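Local coordinates for protein PTS system, cellobiose-specific IIA component (Bacillus anthracis, PDB 3K1S) that probably relays a phosphoryl group from HPr to the IIB component during cellobiose uptake by the phosphotransferase system, as a trimer of three-helix subunits, at residues Pro12-Leu17 with His56-Glu61; Met27-Phe32 with Glu97-Tyr102; Glu43-Ala48 with Thr90-Ala95. One frame throughout, in Å; residues are numbered along the deposited sequence.

Contact 1 (Pro12-Leu17 with His56-Glu61); sequences PFQLIL and HHFQTE
F58 and Q14 are brought together by similar first torsions: in each, CG lies anti to the carbonyl carbon and beside the backbone N. For F58 this extends the ring across the gap between the helices. In Q14 the first torsion sets CG beside F58 CE1 and CZ, and the bend at the second (chi2 -81°) then carries the amide past the outer end of the ring. The evidence for a CH-pi contact is that Q14 CB sits over one face, 3.7 Å from the centroid of the F58 ring, displaced toward the rim, with F58 CZ its nearest ring atom at 3.5 Å. The amide takes a looser place, Q14 CD being 3.9 Å from F58 CZ, and its plane is tilted 41° from that of the ring, which rules out a parallel stack.

The two segments belong to helices 10-34 and 38-67, successive members of an up-and-down three-helix bundle. Their local axes run 146° apart in direction and approach to 9.6 Å, a steep splay for antiparallel neighbours, and no hydrogen bond joins them. L15 supplies the apolar part of the contact: its CD2 lies 3.7 Å from F58 CB, while it meets the ring itself obliquely. The other methyl, L15 CD1, faces the Q59 amide at 4.2 Å from Q59 OE1. That oxygen is buried but satisfied by Q82 NE2 of helix 76-108, so the third helix closes the layer behind L15 and Q59; H80 of the second subunit also packs on Q59.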
# COMPACT_ATOMS: atom_id res chain seq x y z
N PRO A 12 16.99 8.34 1.29
CA PRO A 12 15.72 8.32 0.58
C PRO A 12 15.86 7.92 -0.89
O PRO A 12 15.08 7.09 -1.37
CB PRO A 12 15.22 9.76 0.73
CG PRO A 12 15.77 10.17 2.05
CD PRO A 12 17.14 9.56 2.11
N PHE A 13 16.85 8.48 -1.59
CA PHE A 13 17.09 8.15 -3.01
C PHE A 13 17.39 6.66 -3.24
O PHE A 13 16.91 6.07 -4.22
CB PHE A 13 18.23 9.00 -3.59
CG PHE A 13 17.90 10.46 -3.72
CD1 PHE A 13 17.10 10.92 -4.77
CD2 PHE A 13 18.39 11.39 -2.80
CE1 PHE A 13 16.80 12.27 -4.90
CE2 PHE A 13 18.09 12.75 -2.92
CZ PHE A 13 17.30 13.19 -3.98
N GLN A 14 18.18 6.07 -2.35
CA GLN A 14 18.55 4.66 -2.43
C GLN A 14 17.35 3.76 -2.18
O GLN A 14 17.18 2.74 -2.85
CB GLN A 14 19.66 4.32 -1.42
CG GLN A 14 20.99 5.06 -1.63
CD GLN A 14 21.86 4.43 -2.70
OE1 GLN A 14 21.40 4.11 -3.80
NE2 GLN A 14 23.15 4.25 -2.38
N LEU A 15 16.53 4.14 -1.21
CA LEU A 15 15.30 3.40 -0.90
C LEU A 15 14.33 3.43 -2.08
O LEU A 15 13.68 2.43 -2.37
CB LEU A 15 14.62 3.95 0.35
CG LEU A 15 15.20 3.60 1.72
CD1 LEU A 15 14.48 4.40 2.79
CD2 LEU A 15 15.11 2.11 2.01
N ILE A 16 14.23 4.58 -2.73
CA ILE A 16 13.31 4.77 -3.85
C ILE A 16 13.79 3.98 -5.07
O ILE A 16 13.01 3.30 -5.73
CB ILE A 16 13.09 6.28 -4.16
CG1 ILE A 16 12.38 6.96 -2.96
CG2 ILE A 16 12.27 6.49 -5.45
CD1 ILE A 16 12.33 8.49 -3.01
N LEU A 17 15.10 4.03 -5.33
CA LEU A 17 15.69 3.26 -6.42
C LEU A 17 15.37 1.76 -6.31
O LEU A 17 14.79 1.17 -7.23
CB LEU A 17 17.21 3.48 -6.49
CG LEU A 17 18.00 2.77 -7.59
CD1 LEU A 17 17.58 3.24 -8.97
CD2 LEU A 17 19.49 3.01 -7.39
N HIS A 56 15.92 -3.15 2.09
CA HIS A 56 15.83 -3.47 3.50
C HIS A 56 17.13 -3.13 4.24
O HIS A 56 17.09 -2.64 5.37
CB HIS A 56 15.45 -4.95 3.69
CG HIS A 56 15.11 -5.31 5.10
ND1 HIS A 56 15.81 -6.26 5.82
CD2 HIS A 56 14.14 -4.86 5.93
CE1 HIS A 56 15.29 -6.37 7.03
NE2 HIS A 56 14.27 -5.54 7.12
N HIS A 57 18.26 -3.36 3.59
CA HIS A 57 19.55 -3.00 4.17
C HIS A 57 19.61 -1.56 4.68
O HIS A 57 20.14 -1.31 5.76
CB HIS A 57 20.70 -3.27 3.20
CG HIS A 57 20.91 -4.73 2.90
ND1 HIS A 57 21.02 -5.69 3.88
CD2 HIS A 57 21.03 -5.38 1.72
CE1 HIS A 57 21.20 -6.87 3.32
NE2 HIS A 57 21.20 -6.72 2.01
N PHE A 58 19.06 -0.62 3.90
CA PHE A 58 19.01 0.80 4.29
C PHE A 58 18.02 1.02 5.44
O PHE A 58 18.26 1.85 6.33
CB PHE A 58 18.63 1.70 3.11
CG PHE A 58 19.58 1.63 1.95
CD1 PHE A 58 20.76 2.35 1.96
CD2 PHE A 58 19.28 0.83 0.85
CE1 PHE A 58 21.66 2.28 0.88
CE2 PHE A 58 20.17 0.75 -0.23
CZ PHE A 58 21.36 1.47 -0.21
N GLN A 59 16.91 0.30 5.40
CA GLN A 59 15.90 0.36 6.44
C GLN A 59 16.47 0.07 7.83
O GLN A 59 16.29 0.86 8.77
CB GLN A 59 14.75 -0.61 6.13
CG GLN A 59 13.49 -0.37 6.95
CD GLN A 59 12.96 1.05 6.81
OE1 GLN A 59 13.45 1.81 5.97
NE2 GLN A 59 11.96 1.40 7.62
N THR A 60 17.15 -1.06 7.95
CA THR A 60 17.71 -1.50 9.24
C THR A 60 18.70 -0.46 9.77
O THR A 60 18.62 -0.06 10.93
CB THR A 60 18.40 -2.87 9.13
OG1 THR A 60 17.62 -3.74 8.30
CG2 THR A 60 18.57 -3.51 10.51
N GLU A 61 19.61 -0.01 8.91
CA GLU A 61 20.56 1.04 9.28
C GLU A 61 19.87 2.32 9.75
O GLU A 61 20.35 3.00 10.66
CB GLU A 61 21.50 1.36 8.11
CG GLU A 61 22.54 2.42 8.44
CD GLU A 61 23.28 2.12 9.73
OE1 GLU A 61 23.83 1.01 9.86
OE2 GLU A 61 23.31 3.01 10.62

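Contact 2 (Met27-Phe32 with Glu97-Tyr102). With NA (sodium ion), chain N; NA (sodium ion), chain J.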
# COMPACT_ATOMS: atom_id res chain seq x y z
N MSE A 27 5.44 -6.11 -10.87
CA MSE A 27 4.46 -5.83 -11.92
C MSE A 27 4.83 -6.52 -13.24
O MSE A 27 3.96 -7.02 -13.95
CB MSE A 27 4.26 -4.32 -12.13
CG MSE A 27 3.64 -3.58 -10.94
SE MSE A 27 1.94 -4.32 -10.25
CE MSE A 27 0.85 -4.16 -11.87
N GLU A 28 6.12 -6.55 -13.56
CA GLU A 28 6.61 -7.27 -14.74
C GLU A 28 6.23 -8.75 -14.64
O GLU A 28 5.77 -9.35 -15.61
CB GLU A 28 8.12 -7.08 -14.92
CG GLU A 28 8.49 -5.63 -15.35
CD GLU A 28 9.89 -5.17 -14.91
OE1 GLU A 28 10.66 -5.97 -14.32
OE2 GLU A 28 10.21 -4.00 -15.16
N ALA A 29 6.39 -9.31 -13.44
CA ALA A 29 6.00 -10.69 -13.15
C ALA A 29 4.49 -10.90 -13.29
O ALA A 29 4.04 -11.90 -13.86
CB ALA A 29 6.46 -11.10 -11.76
N LEU A 30 3.72 -9.96 -12.77
CA LEU A 30 2.27 -10.00 -12.88
C LEU A 30 1.90 -10.05 -14.36
O LEU A 30 1.14 -10.93 -14.79
CB LEU A 30 1.62 -8.80 -12.18
CG LEU A 30 0.11 -8.83 -11.91
CD1 LEU A 30 -0.26 -7.80 -10.85
CD2 LEU A 30 -0.70 -8.59 -13.18
N GLN A 31 2.46 -9.13 -15.14
CA GLN A 31 2.22 -9.08 -16.58
C GLN A 31 2.62 -10.36 -17.32
O GLN A 31 1.90 -10.80 -18.22
CB GLN A 31 2.90 -7.85 -17.21
CG GLN A 31 2.79 -7.79 -18.74
CD GLN A 31 1.39 -7.42 -19.23
OE1 GLN A 31 0.98 -6.26 -19.13
NE2 GLN A 31 0.67 -8.39 -19.76
N PHE A 32 3.77 -10.95 -16.97
CA PHE A 32 4.19 -12.24 -17.52
C PHE A 32 3.15 -13.33 -17.27
O PHE A 32 2.72 -14.02 -18.19
CB PHE A 32 5.54 -12.69 -16.95
CG PHE A 32 6.74 -11.97 -17.52
CD1 PHE A 32 6.87 -11.78 -18.89
CD2 PHE A 32 7.75 -11.52 -16.68
CE1 PHE A 32 7.98 -11.12 -19.41
CE2 PHE A 32 8.86 -10.87 -17.19
CZ PHE A 32 8.98 -10.67 -18.56
N GLU A 97 -0.11 -13.30 -5.46
CA GLU A 97 -1.48 -13.80 -5.40
C GLU A 97 -2.20 -13.69 -6.74
O GLU A 97 -3.00 -14.56 -7.08
CB GLU A 97 -2.27 -13.10 -4.29
CG GLU A 97 -1.77 -13.43 -2.88
CD GLU A 97 -1.64 -14.93 -2.62
OE1 GLU A 97 -2.46 -15.71 -3.14
OE2 GLU A 97 -0.71 -15.32 -1.88
N PHE A 98 -1.90 -12.65 -7.51
CA PHE A 98 -2.39 -12.59 -8.89
C PHE A 98 -1.81 -13.72 -9.73
O PHE A 98 -2.52 -14.35 -10.51
CB PHE A 98 -2.07 -11.24 -9.54
CG PHE A 98 -3.00 -10.15 -9.14
CD1 PHE A 98 -4.29 -10.10 -9.64
CD2 PHE A 98 -2.59 -9.16 -8.25
CE1 PHE A 98 -5.16 -9.09 -9.27
CE2 PHE A 98 -3.46 -8.14 -7.87
CZ PHE A 98 -4.74 -8.10 -8.38
N ILE A 99 -0.51 -13.96 -9.55
CA ILE A 99 0.20 -14.99 -10.30
C ILE A 99 -0.39 -16.38 -10.02
O ILE A 99 -0.61 -17.16 -10.95
CB ILE A 99 1.72 -14.95 -10.02
CG1 ILE A 99 2.29 -13.59 -10.44
CG2 ILE A 99 2.44 -16.09 -10.73
CD1 ILE A 99 3.62 -13.24 -9.81
N ASP A 100 -0.66 -16.66 -8.74
CA ASP A 100 -1.24 -17.95 -8.36
C ASP A 100 -2.63 -18.11 -8.95
O ASP A 100 -3.00 -19.19 -9.40
CB ASP A 100 -1.27 -18.13 -6.84
CG ASP A 100 -0.20 -19.08 -6.34
OD1 ASP A 100 0.70 -19.46 -7.12
OD2 ASP A 100 -0.26 -19.46 -5.15
N LEU A 101 -3.38 -17.01 -8.97
CA LEU A 101 -4.72 -17.00 -9.53
C LEU A 101 -4.69 -17.25 -11.04
O LEU A 101 -5.55 -17.95 -11.57
CB LEU A 101 -5.44 -15.69 -9.19
CG LEU A 101 -6.88 -15.48 -9.66
CD1 LEU A 101 -7.78 -16.65 -9.30
CD2 LEU A 101 -7.43 -14.19 -9.07
N TYR A 102 -3.69 -16.70 -11.73
CA TYR A 102 -3.53 -16.98 -13.16
C TYR A 102 -3.12 -18.42 -13.45
O TYR A 102 -3.54 -18.98 -14.46
CB TYR A 102 -2.56 -15.99 -13.83
CG TYR A 102 -3.23 -14.69 -14.21
CD1 TYR A 102 -4.14 -14.63 -15.25
CD2 TYR A 102 -2.95 -13.51 -13.51
CE1 TYR A 102 -4.77 -13.44 -15.61
CE2 TYR A 102 -3.57 -12.30 -13.86
CZ TYR A 102 -4.48 -12.29 -14.91
OH TYR A 102 -5.10 -11.11 -15.27
NA NA N . -4.11 -16.19 -5.20
NA NA J . -5.41 -9.35 -14.03
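L30 and F98 meet between helices that run side by side in almost the same direction, only 10° apart, and two sodium ions lie against the second of them. The parallel course follows from the three-helix up-and-down bundle: helices 10-34 and 76-108 are its first and third members, with helix 38-67 returning between them.

The local axes come within 9.1 Å, and small and branched apolar groups fill the interval without any hydrogen bond. L30 has its CG placed opposite the backbone N (chi1 -166°), which sets it 4.0 Å from F98 CB, at the root of the phenylalanine; the second torsion then turns L30 CD1 to the ring, 3.7 Å from F98 CD2, which it reaches obliquely. Beside them I99 reaches back with CD1, 4.1 Å from A29 CB, and M45 of helix 38-67 covers both residues.

The face of helix 76-108 carrying F98 also belongs to the trimer interface, where F98 meets its counterparts in both other subunits, edge-to-face with that of the second. One sodium lies 2.7 Å from both E97 O and E97 OE1, the grip made possible by a bend at chi2 of E97; Y102 OH of the second subunit completes the ligands found, and K34 NZ of that subunit also hydrogen-bonds E97 OE1. A related link to the third subunit, whose E97 O is the other ligand found, uses this chain's tyrosine: the sodium lies in the plane of the Y102 ring, at its edge, 2.2 Å from Y102 OH.

Contact 3 (Glu43-Ala48 with Thr90-Ala95)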
# COMPACT_ATOMS: atom_id res chain seq x y z
N GLU A 43 10.64 -16.09 -12.06
CA GLU A 43 11.97 -15.49 -11.98
C GLU A 43 11.96 -13.99 -11.66
O GLU A 43 12.84 -13.51 -10.95
CB GLU A 43 12.78 -15.75 -13.26
CG GLU A 43 14.26 -15.41 -13.10
CD GLU A 43 15.11 -15.85 -14.29
OE1 GLU A 43 14.59 -15.88 -15.43
OE2 GLU A 43 16.31 -16.15 -14.08
N ALA A 44 10.98 -13.26 -12.20
CA ALA A 44 10.84 -11.84 -11.89
C ALA A 44 10.47 -11.60 -10.42
O ALA A 44 10.88 -10.61 -9.82
CB ALA A 44 9.83 -11.16 -12.83
N MSE A 45 9.69 -12.52 -9.85
CA MSE A 45 9.37 -12.48 -8.43
C MSE A 45 10.61 -12.66 -7.55
O MSE A 45 10.75 -12.00 -6.51
CB MSE A 45 8.29 -13.51 -8.07
CG MSE A 45 6.91 -13.14 -8.59
SE MSE A 45 6.24 -11.46 -7.82
CE MSE A 45 5.86 -12.13 -6.02
N VAL A 46 11.51 -13.54 -7.98
CA VAL A 46 12.79 -13.73 -7.29
C VAL A 46 13.57 -12.42 -7.28
O VAL A 46 14.14 -12.04 -6.25
CB VAL A 46 13.64 -14.85 -7.96
CG1 VAL A 46 15.08 -14.80 -7.46
CG2 VAL A 46 13.03 -16.23 -7.69
N LYS A 47 13.58 -11.72 -8.41
CA LYS A 47 14.30 -10.46 -8.52
C LYS A 47 13.63 -9.37 -7.70
O LYS A 47 14.30 -8.53 -7.10
CB LYS A 47 14.45 -10.04 -9.98
CG LYS A 47 15.47 -10.87 -10.73
CD LYS A 47 15.42 -10.58 -12.22
CE LYS A 47 16.27 -11.57 -12.99
NZ LYS A 47 16.40 -11.13 -14.41
N ALA A 48 12.30 -9.40 -7.65
CA ALA A 48 11.54 -8.51 -6.78
C ALA A 48 12.04 -8.66 -5.35
O ALA A 48 12.42 -7.68 -4.72
CB ALA A 48 10.06 -8.81 -6.87
N THR A 90 4.07 -4.57 -0.37
CA THR A 90 2.66 -4.87 -0.56
C THR A 90 2.37 -5.36 -1.98
O THR A 90 1.66 -6.34 -2.17
CB THR A 90 1.76 -3.67 -0.20
OG1 THR A 90 1.84 -3.44 1.21
CG2 THR A 90 0.31 -3.92 -0.59
N VAL A 91 2.94 -4.67 -2.97
CA VAL A 91 2.74 -5.03 -4.37
C VAL A 91 3.31 -6.42 -4.70
O VAL A 91 2.66 -7.21 -5.37
CB VAL A 91 3.32 -3.95 -5.33
CG1 VAL A 91 3.20 -4.38 -6.78
CG2 VAL A 91 2.59 -2.62 -5.12
N LYS A 92 4.51 -6.71 -4.21
CA LYS A 92 5.09 -8.03 -4.39
C LYS A 92 4.20 -9.11 -3.78
O LYS A 92 3.92 -10.13 -4.42
CB LYS A 92 6.50 -8.09 -3.78
CG LYS A 92 7.17 -9.45 -3.91
CD LYS A 92 8.49 -9.48 -3.16
CE LYS A 92 9.01 -10.89 -2.99
NZ LYS A 92 8.17 -11.68 -2.04
N GLU A 93 3.75 -8.88 -2.55
CA GLU A 93 2.92 -9.84 -1.83
C GLU A 93 1.61 -10.13 -2.56
O GLU A 93 1.15 -11.27 -2.60
CB GLU A 93 2.64 -9.36 -0.40
CG GLU A 93 1.93 -10.39 0.47
CD GLU A 93 1.94 -10.05 1.95
OE1 GLU A 93 2.09 -8.86 2.31
OE2 GLU A 93 1.78 -10.98 2.77
N LEU A 94 1.00 -9.10 -3.14
CA LEU A 94 -0.27 -9.30 -3.84
C LEU A 94 -0.08 -9.82 -5.27
O LEU A 94 -0.90 -10.60 -5.76
CB LEU A 94 -1.11 -8.02 -3.82
CG LEU A 94 -1.55 -7.61 -2.41
CD1 LEU A 94 -2.27 -6.27 -2.43
CD2 LEU A 94 -2.44 -8.69 -1.75
N ALA A 95 1.01 -9.40 -5.91
CA ALA A 95 1.34 -9.88 -7.24
C ALA A 95 1.55 -11.39 -7.24
O ALA A 95 1.18 -12.08 -8.18
CB ALA A 95 2.56 -9.15 -7.78
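Helices 38-67 and 76-108, the second and third members of the three-helix bundle, pack here as antiparallel partners, with M45 and K92 carrying most of the contact. The segment axes run 156° apart and come no closer than 10.8 Å, a wide spacing that the long side chains of these two residues span.

M45 is present as selenomethionine. Its chain bends at chi2 and again at chi3 (-73°), and the double bend folds the methyl end over onto the opposite helix. There CE lies 3.2 Å from K92 O, a close approach of a methyl carbon to a backbone carbonyl oxygen, and 3.7 Å from K92 CG. The selenium is turned to a different residue, M45 SE standing 4.3 Å from A95 CB, one helical turn further along. M45 thus touches two successive turns of helix 76-108 through adjacent atoms.

K92 answers with its aliphatic part. Its CG lies opposite the backbone N (chi1 179°), and the chain stays extended as far as CE before turning at chi4. The methylenes therefore run past helix 38-67: K92 CD comes 4.1 Å from A48 CB, and K92 CG 4.2 Å from the same methyl. Further out, K92 CE is 4.1 Å from M45 O. No hydrogen bond crosses between the segments, and the contacts made by the lysine side chain are those of its hydrocarbon part.

Along helix 38-67 the same lysine also rests on K49 and I52. Helix 10-34 lies against one side, through A29 on M45 and M27 on V91, while the L94 side of helix 76-108 meets L94 of both other subunits.

The three contacts sample all three helix pairs of the bundle: contact 1 joins the first and second helices, contact 2 the first and third, contact 3 the second and third. Contact 2 is buried throughout, contacts 1 and 3 partly. Contacts 2 and 3 both border the other subunits; contact 1 does so through Q59 alone. Contacts 2 and 3 touch each other directly, with I99 CD1 3.5 Å from M45 CG, whereas contact 1 lies across the chain's centre, 26 Å from contact 2 between centres. Chemistry differs accordingly: an aromatic face under a glutamine in contact 1, leucine and isoleucine against an aromatic ring and an alanine, bordered by sodium ligands, in contact 2, long unbranched chains against alanines in contact 3.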